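Local coordinates for protein PmoD (Methylocystis sp. ATCC 49242, PDB 6CPD) that binds copper through a periplasmic cupredoxin-like domain and probably serves copper handling in methane-oxidizing bacteria, at residues D52-P63 with D76-K87. Sequence-based numbering, arbitrary orientation.
Sequences DLPLELRIIRDP and DALTELHLPAKK
Arg61 lays its guanidinium flat over a backbone carbonyl: Leu78 O sits beneath the centre of the plane, 3.4 Å from Arg61 CZ, while the N-H groups reach outward along the edge. There NH2 gives a bent bond to Ala77 O (2.8 Å, 136°), and NH1 makes a salt bridge to Glu80 OE2, approaching from above the carboxylate plane. Three waters help tie the same group to Ala77 O and Thr79 O. The bend at chi3 (-77°) folds the arginine back over the turn that leaves helix 72-77. With an alanine here, Glu80 OE2 would probably lose its charge partner and Ala77 O its guanidinium donor, leaving the turn less firmly tied. Just beyond, Glu80 N and Leu81 N both point at Ile59 O, the second bond weak at 3.3 Å, which makes a classic beta bulge; another shift of register falls between Leu55 and Leu57. Past the bulge at Ile59, His82 NE2 donates to the anti lone pair of Glu56 OE2 at 2.6 Å. Arg58 NH2 lies 3.6 Å above one face of the His82 imidazole, toward its rim; this guanidinium also pairs with Glu72 and, by charge alone, with Asp76. On the other face of the sheet Leu81 CD2 touches both Leu57 CD2 and Ile59 CD1, each 4.0 Å away, facing strands 37-45 and 92-99. Strand 79-86 is thus joined, antiparallel and twice bulged, to strand 55-61 as an outermost strand of one sheet in a cupredoxin-like beta sandwich.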
ATOM      1  N   ASP B  52      20.678  -4.073   7.935  1.00 45.18           N
ATOM      2  CA  ASP B  52      22.105  -3.798   8.012  1.00 47.73           C
ATOM      3  C   ASP B  52      22.491  -2.837   6.882  1.00 47.17           C
ATOM      4  O   ASP B  52      23.673  -2.600   6.640  1.00 52.79           O
ATOM      5  CB  ASP B  52      22.899  -5.108   7.933  1.00 53.97           C
ATOM      6  CG  ASP B  52      24.261  -5.022   8.606  1.00 68.44           C
ATOM      7  OD1 ASP B  52      24.892  -3.947   8.581  1.00 74.11           O
ATOM      8  OD2 ASP B  52      24.701  -6.048   9.173  1.00 80.45           O
ATOM      9  N   LEU B  53      21.489  -2.325   6.164  1.00 44.42           N
ATOM     10  CA  LEU B  53      21.720  -1.443   5.015  1.00 45.37           C
ATOM     11  C   LEU B  53      21.376   0.008   5.318  1.00 42.46           C
ATOM     12  O   LEU B  53      20.292   0.297   5.830  1.00 44.26           O
ATOM     13  CB  LEU B  53      20.909  -1.887   3.801  1.00 45.62           C
ATOM     14  CG  LEU B  53      21.243  -3.227   3.154  1.00 50.30           C
ATOM     15  CD1 LEU B  53      20.415  -3.369   1.881  1.00 49.75           C
ATOM     16  CD2 LEU B  53      22.720  -3.301   2.853  1.00 51.31           C
ATOM     17  N   PRO B  54      22.295   0.923   4.981  1.00 43.37           N
ATOM     18  CA  PRO B  54      22.029   2.352   5.126  1.00 43.22           C
ATOM     19  C   PRO B  54      20.783   2.744   4.346  1.00 41.12           C
ATOM     20  O   PRO B  54      20.637   2.379   3.177  1.00 38.77           O
ATOM     21  CB  PRO B  54      23.293   3.013   4.556  1.00 45.94           C
ATOM     22  CG  PRO B  54      24.372   1.978   4.722  1.00 47.26           C
ATOM     23  CD  PRO B  54      23.665   0.661   4.499  1.00 45.78           C
ATOM     24  N   LEU B  55      19.881   3.449   5.014  1.00 40.47           N
ATOM     25  CA  LEU B  55      18.637   3.873   4.404  1.00 35.28           C
ATOM     26  C   LEU B  55      18.436   5.373   4.638  1.00 36.89           C
ATOM     27  O   LEU B  55      18.445   5.860   5.770  1.00 39.68           O
ATOM     28  CB  LEU B  55      17.484   3.045   4.969  1.00 35.80           C
ATOM     29  CG  LEU B  55      16.049   3.207   4.475  1.00 38.04           C
ATOM     30  CD1 LEU B  55      15.276   1.942   4.823  1.00 44.03           C
ATOM     31  CD2 LEU B  55      15.374   4.416   5.105  1.00 43.58           C
ATOM     32  N   GLU B  56      18.268   6.106   3.549  1.00 37.57           N
ATOM     33  CA  GLU B  56      18.070   7.544   3.616  1.00 34.08           C
ATOM     34  C   GLU B  56      16.646   7.880   3.179  1.00 34.04           C
ATOM     35  O   GLU B  56      16.101   7.239   2.276  1.00 33.11           O
ATOM     36  CB  GLU B  56      19.085   8.257   2.726  1.00 37.87           C
ATOM     37  CG  GLU B  56      18.798   9.732   2.503  1.00 36.06           C
ATOM     38  CD  GLU B  56      19.678  10.355   1.425  1.00 49.56           C
ATOM     39  OE1 GLU B  56      20.298   9.606   0.641  1.00 50.15           O
ATOM     40  OE2 GLU B  56      19.736  11.604   1.355  1.00 55.45           O
ATOM     41  N   LEU B  57      16.034   8.870   3.820  1.00 31.17           N
ATOM     42  CA  LEU B  57      14.705   9.308   3.396  1.00 30.63           C
ATOM     43  C   LEU B  57      14.711  10.807   3.138  1.00 31.57           C
ATOM     44  O   LEU B  57      15.157  11.583   3.977  1.00 32.11           O
ATOM     45  CB  LEU B  57      13.638   8.964   4.450  1.00 31.90           C
ATOM     46  CG  LEU B  57      12.245   9.579   4.210  1.00 35.36           C
ATOM     47  CD1 LEU B  57      11.502   8.956   3.015  1.00 32.11           C
ATOM     48  CD2 LEU B  57      11.383   9.525   5.477  1.00 34.81           C
ATOM     49  N   ARG B  58      14.221  11.200   1.973  1.00 27.58           N
ATOM     50  CA  ARG B  58      13.990  12.602   1.676  1.00 29.68           C
ATOM     51  C   ARG B  58      12.598  12.780   1.124  1.00 33.00           C
ATOM     52  O   ARG B  58      12.234  12.156   0.129  1.00 36.34           O
ATOM     53  CB  ARG B  58      15.041  13.136   0.706  1.00 29.12           C
ATOM     54  CG  ARG B  58      14.801  14.598   0.331  1.00 31.75           C
ATOM     55  CD  ARG B  58      15.762  15.073  -0.722  1.00 41.18           C
ATOM     56  NE  ARG B  58      17.016  15.495  -0.106  1.00 54.63           N
ATOM     57  CZ  ARG B  58      18.215  15.304  -0.628  1.00 59.85           C
ATOM     58  NH1 ARG B  58      18.337  14.669  -1.779  1.00 67.13           N
ATOM     59  NH2 ARG B  58      19.291  15.732   0.009  1.00 57.49           N
ATOM     60  N   ILE B  59      11.806  13.625   1.768  1.00 32.71           N
ATOM     61  CA  ILE B  59      10.483  13.917   1.229  1.00 30.49           C
ATOM     62  C   ILE B  59      10.551  15.267   0.527  1.00 31.30           C
ATOM     63  O   ILE B  59      10.976  16.258   1.116  1.00 32.01           O
ATOM     64  CB  ILE B  59       9.411  13.923   2.334  1.00 32.88           C
ATOM     65  CG1 ILE B  59       9.313  12.538   2.974  1.00 34.73           C
ATOM     66  CG2 ILE B  59       8.038  14.352   1.762  1.00 32.51           C
ATOM     67  CD1 ILE B  59       8.312  12.475   4.125  1.00 37.80           C
ATOM     68  N   ILE B  60      10.176  15.290  -0.744  1.00 28.00           N
ATOM     69  CA  ILE B  60      10.205  16.532  -1.518  1.00 29.71           C
ATOM     70  C   ILE B  60       8.827  16.918  -2.022  1.00 28.14           C
ATOM     71  O   ILE B  60       7.939  16.070  -2.198  1.00 27.91           O
ATOM     72  CB  ILE B  60      11.131  16.432  -2.754  1.00 29.57           C
ATOM     73  CG1 ILE B  60      10.629  15.331  -3.699  1.00 27.65           C
ATOM     74  CG2 ILE B  60      12.581  16.155  -2.336  1.00 31.87           C
ATOM     75  CD1 ILE B  60      11.332  15.315  -5.042  1.00 30.82           C
ATOM     76  N   ARG B  61       8.657  18.212  -2.255  1.00 32.07           N
ATOM     77  CA  ARG B  61       7.543  18.693  -3.048  1.00 31.16           C
ATOM     78  C   ARG B  61       7.748  18.144  -4.452  1.00 31.50           C
ATOM     79  O   ARG B  61       8.865  18.156  -4.978  1.00 35.24           O
ATOM     80  CB  ARG B  61       7.492  20.234  -3.028  1.00 27.50           C
ATOM     81  CG  ARG B  61       7.299  20.760  -1.599  1.00 31.10           C
ATOM     82  CD  ARG B  61       7.439  22.261  -1.472  1.00 38.38           C
ATOM     83  NE  ARG B  61       8.828  22.718  -1.496  1.00 40.30           N
ATOM     84  CZ  ARG B  61       9.642  22.747  -0.443  1.00 46.15           C
ATOM     85  NH1 ARG B  61       9.228  22.329   0.749  1.00 45.30           N
ATOM     86  NH2 ARG B  61      10.883  23.201  -0.582  1.00 45.94           N
ATOM     87  N   ASP B  62       6.680  17.620  -5.041  1.00 28.53           N
ATOM     88  CA  ASP B  62       6.739  17.028  -6.367  1.00 27.34           C
ATOM     89  C   ASP B  62       6.843  18.151  -7.412  1.00 26.63           C
ATOM     90  O   ASP B  62       5.937  18.966  -7.511  1.00 31.43           O
ATOM     91  CB  ASP B  62       5.488  16.175  -6.619  1.00 28.02           C
ATOM     92  CG  ASP B  62       5.609  15.292  -7.870  1.00 35.29           C
ATOM     93  OD1 ASP B  62       6.417  15.612  -8.777  1.00 32.04           O
ATOM     94  OD2 ASP B  62       4.879  14.273  -7.944  1.00 35.92           O
ATOM     95  N   PRO B  63       7.957  18.221  -8.168  1.00 28.24           N
ATOM     96  CA  PRO B  63       8.049  19.308  -9.159  1.00 25.22           C
ATOM     97  C   PRO B  63       7.291  19.016 -10.455  1.00 28.64           C
ATOM     98  O   PRO B  63       7.254  19.888 -11.331  1.00 27.30           O
ATOM     99  CB  PRO B  63       9.559  19.398  -9.433  1.00 32.97           C
ATOM    100  CG  PRO B  63      10.039  17.966  -9.270  1.00 31.41           C
ATOM    101  CD  PRO B  63       9.180  17.389  -8.134  1.00 29.98           C
ATOM    102  N   ASP B  76      17.568  19.844  -2.527  1.00 45.75           N
ATOM    103  CA  ASP B  76      17.400  20.605  -1.288  1.00 50.63           C
ATOM    104  C   ASP B  76      16.329  21.702  -1.415  1.00 51.36           C
ATOM    105  O   ASP B  76      15.546  21.931  -0.486  1.00 48.36           O
ATOM    106  CB  ASP B  76      18.734  21.221  -0.856  1.00 54.12           C
ATOM    107  CG  ASP B  76      19.615  20.235  -0.099  1.00 60.32           C
ATOM    108  OD1 ASP B  76      19.080  19.242   0.451  1.00 53.90           O
ATOM    109  OD2 ASP B  76      20.845  20.452  -0.055  1.00 67.84           O
ATOM    110  N   ALA B  77      16.294  22.366  -2.567  1.00 51.27           N
ATOM    111  CA  ALA B  77      15.298  23.402  -2.841  1.00 49.58           C
ATOM    112  C   ALA B  77      13.867  22.876  -2.710  1.00 41.49           C
ATOM    113  O   ALA B  77      12.938  23.622  -2.395  1.00 39.85           O
ATOM    114  CB  ALA B  77      15.514  23.989  -4.233  1.00 53.92           C
ATOM    115  N   LEU B  78      13.694  21.590  -2.985  1.00 39.78           N
ATOM    116  CA  LEU B  78      12.379  20.952  -2.955  1.00 41.69           C
ATOM    117  C   LEU B  78      12.052  20.253  -1.628  1.00 40.94           C
ATOM    118  O   LEU B  78      10.947  19.732  -1.453  1.00 33.07           O
ATOM    119  CB  LEU B  78      12.294  19.928  -4.095  1.00 36.68           C
ATOM    120  CG  LEU B  78      12.427  20.469  -5.524  1.00 38.66           C
ATOM    121  CD1 LEU B  78      12.565  19.335  -6.537  1.00 37.16           C
ATOM    122  CD2 LEU B  78      11.192  21.300  -5.832  1.00 36.92           C
ATOM    123  N   THR B  79      12.989  20.254  -0.684  1.00 39.73           N
ATOM    124  CA  THR B  79      12.881  19.321   0.452  1.00 39.50           C
ATOM    125  C   THR B  79      11.960  19.766   1.585  1.00 40.38           C
ATOM    126  O   THR B  79      12.088  20.876   2.101  1.00 43.24           O
ATOM    127  CB  THR B  79      14.273  19.031   1.029  1.00 43.19           C
ATOM    128  OG1 THR B  79      14.996  18.236   0.084  1.00 41.74           O
ATOM    129  CG2 THR B  79      14.175  18.270   2.364  1.00 36.43           C
ATOM    130  N   GLU B  80      11.037  18.879   1.963  1.00 38.36           N
ATOM    131  CA  GLU B  80      10.167  19.070   3.132  1.00 38.90           C
ATOM    132  C   GLU B  80      10.810  18.505   4.375  1.00 37.64           C
ATOM    133  O   GLU B  80      10.724  19.081   5.455  1.00 35.92           O
ATOM    134  CB  GLU B  80       8.811  18.387   2.949  1.00 36.11           C
ATOM    135  CG  GLU B  80       7.855  19.118   2.070  1.00 48.60           C
ATOM    136  CD  GLU B  80       7.246  20.343   2.741  1.00 55.34           C
ATOM    137  OE1 GLU B  80       7.226  20.407   3.991  1.00 55.50           O
ATOM    138  OE2 GLU B  80       6.774  21.232   2.000  1.00 58.63           O
ATOM    139  N   LEU B  81      11.412  17.332   4.221  1.00 36.53           N
ATOM    140  CA  LEU B  81      12.076  16.683   5.337  1.00 40.49           C
ATOM    141  C   LEU B  81      13.200  15.805   4.821  1.00 35.52           C
ATOM    142  O   LEU B  81      13.083  15.220   3.752  1.00 32.46           O
ATOM    143  CB  LEU B  81      11.048  15.859   6.126  1.00 44.65           C
ATOM    144  CG  LEU B  81      11.440  14.740   7.089  1.00 54.46           C
ATOM    145  CD1 LEU B  81      10.387  14.634   8.168  1.00 58.80           C
ATOM    146  CD2 LEU B  81      11.559  13.404   6.357  1.00 52.56           C
ATOM    147  N   HIS B  82      14.270  15.690   5.594  1.00 37.07           N
ATOM    148  CA  HIS B  82      15.409  14.872   5.190  1.00 36.72           C
ATOM    149  C   HIS B  82      16.013  14.133   6.372  1.00 39.11           C
ATOM    150  O   HIS B  82      16.433  14.752   7.338  1.00 40.79           O
ATOM    151  CB  HIS B  82      16.484  15.726   4.516  1.00 42.70           C
ATOM    152  CG  HIS B  82      17.616  14.925   3.957  1.00 50.56           C
ATOM    153  ND1 HIS B  82      18.913  15.384   3.927  1.00 61.13           N
ATOM    154  CD2 HIS B  82      17.643  13.686   3.405  1.00 48.70           C
ATOM    155  CE1 HIS B  82      19.695  14.462   3.389  1.00 62.11           C
ATOM    156  NE2 HIS B  82      18.945  13.424   3.061  1.00 52.60           N
ATOM    157  N   LEU B  83      16.029  12.804   6.298  1.00 38.43           N
ATOM    158  CA  LEU B  83      16.744  11.993   7.274  1.00 42.74           C
ATOM    159  C   LEU B  83      17.978  11.369   6.643  1.00 42.20           C
ATOM    160  O   LEU B  83      17.855  10.549   5.735  1.00 41.02           O
ATOM    161  CB  LEU B  83      15.867  10.876   7.836  1.00 43.09           C
ATOM    162  CG  LEU B  83      14.517  11.111   8.488  1.00 50.74           C
ATOM    163  CD1 LEU B  83      14.081   9.763   9.053  1.00 52.24           C
ATOM    164  CD2 LEU B  83      14.591  12.169   9.579  1.00 60.47           C
ATOM    165  N   PRO B  84      19.172  11.737   7.129  1.00 43.90           N
ATOM    166  CA  PRO B  84      20.407  11.150   6.597  1.00 45.80           C
ATOM    167  C   PRO B  84      20.433   9.628   6.702  1.00 44.80           C
ATOM    168  O   PRO B  84      19.790   9.048   7.580  1.00 46.61           O
ATOM    169  CB  PRO B  84      21.507  11.763   7.486  1.00 48.95           C
ATOM    170  CG  PRO B  84      20.924  13.023   7.994  1.00 52.72           C
ATOM    171  CD  PRO B  84      19.436  12.782   8.133  1.00 48.13           C
ATOM    172  N   ALA B  85      21.202   9.001   5.820  1.00 43.28           N
ATOM    173  CA  ALA B  85      21.297   7.550   5.760  1.00 44.31           C
ATOM    174  C   ALA B  85      21.727   6.950   7.094  1.00 46.87           C
ATOM    175  O   ALA B  85      22.634   7.457   7.734  1.00 52.48           O
ATOM    176  CB  ALA B  85      22.279   7.143   4.665  1.00 47.90           C
ATOM    177  N   LYS B  86      21.055   5.877   7.509  1.00 49.17           N
ATOM    178  CA  LYS B  86      21.419   5.154   8.724  1.00 52.92           C
ATOM    179  C   LYS B  86      20.836   3.749   8.675  1.00 48.41           C
ATOM    180  O   LYS B  86      19.890   3.474   7.932  1.00 40.84           O
ATOM    181  CB  LYS B  86      20.970   5.880   9.996  1.00 54.65           C
ATOM    182  CG  LYS B  86      19.488   5.892  10.223  1.00 56.31           C
ATOM    183  CD  LYS B  86      19.152   6.195  11.672  1.00 60.11           C
ATOM    184  CE  LYS B  86      19.523   5.035  12.570  1.00 66.44           C
ATOM    185  NZ  LYS B  86      18.987   5.214  13.946  1.00 69.92           N
ATOM    186  N   LYS B  87      21.455   2.852   9.430  1.00 44.42           N
ATOM    187  CA  LYS B  87      20.972   1.488   9.549  1.00 49.51           C
ATOM    188  C   LYS B  87      19.867   1.424  10.603  1.00 52.42           C
ATOM    189  O   LYS B  87      20.034   1.921  11.716  1.00 56.63           O
ATOM    190  CB  LYS B  87      22.134   0.562   9.916  1.00 49.63           C
ATOM    191  CG  LYS B  87      23.216   0.536   8.843  1.00 50.53           C
ATOM    192  CD  LYS B  87      24.420  -0.299   9.243  1.00 58.75           C
ATOM    193  CE  LYS B  87      25.521  -0.173   8.201  1.00 62.54           C
ATOM    194  NZ  LYS B  87      26.662  -1.087   8.458  1.00 72.47           N
TER
HETATM  195  O   HOH W   1      17.309   7.472   7.449  1.00 38.41           O
HETATM  196  O   HOH W   2      10.003  24.146  -3.452  1.00 38.93           O
HETATM  197  O   HOH W   3      10.601  23.421   3.147  1.00 52.74           O
HETATM  198  O   HOH W   4      12.600  23.811   1.679  1.00 53.06           O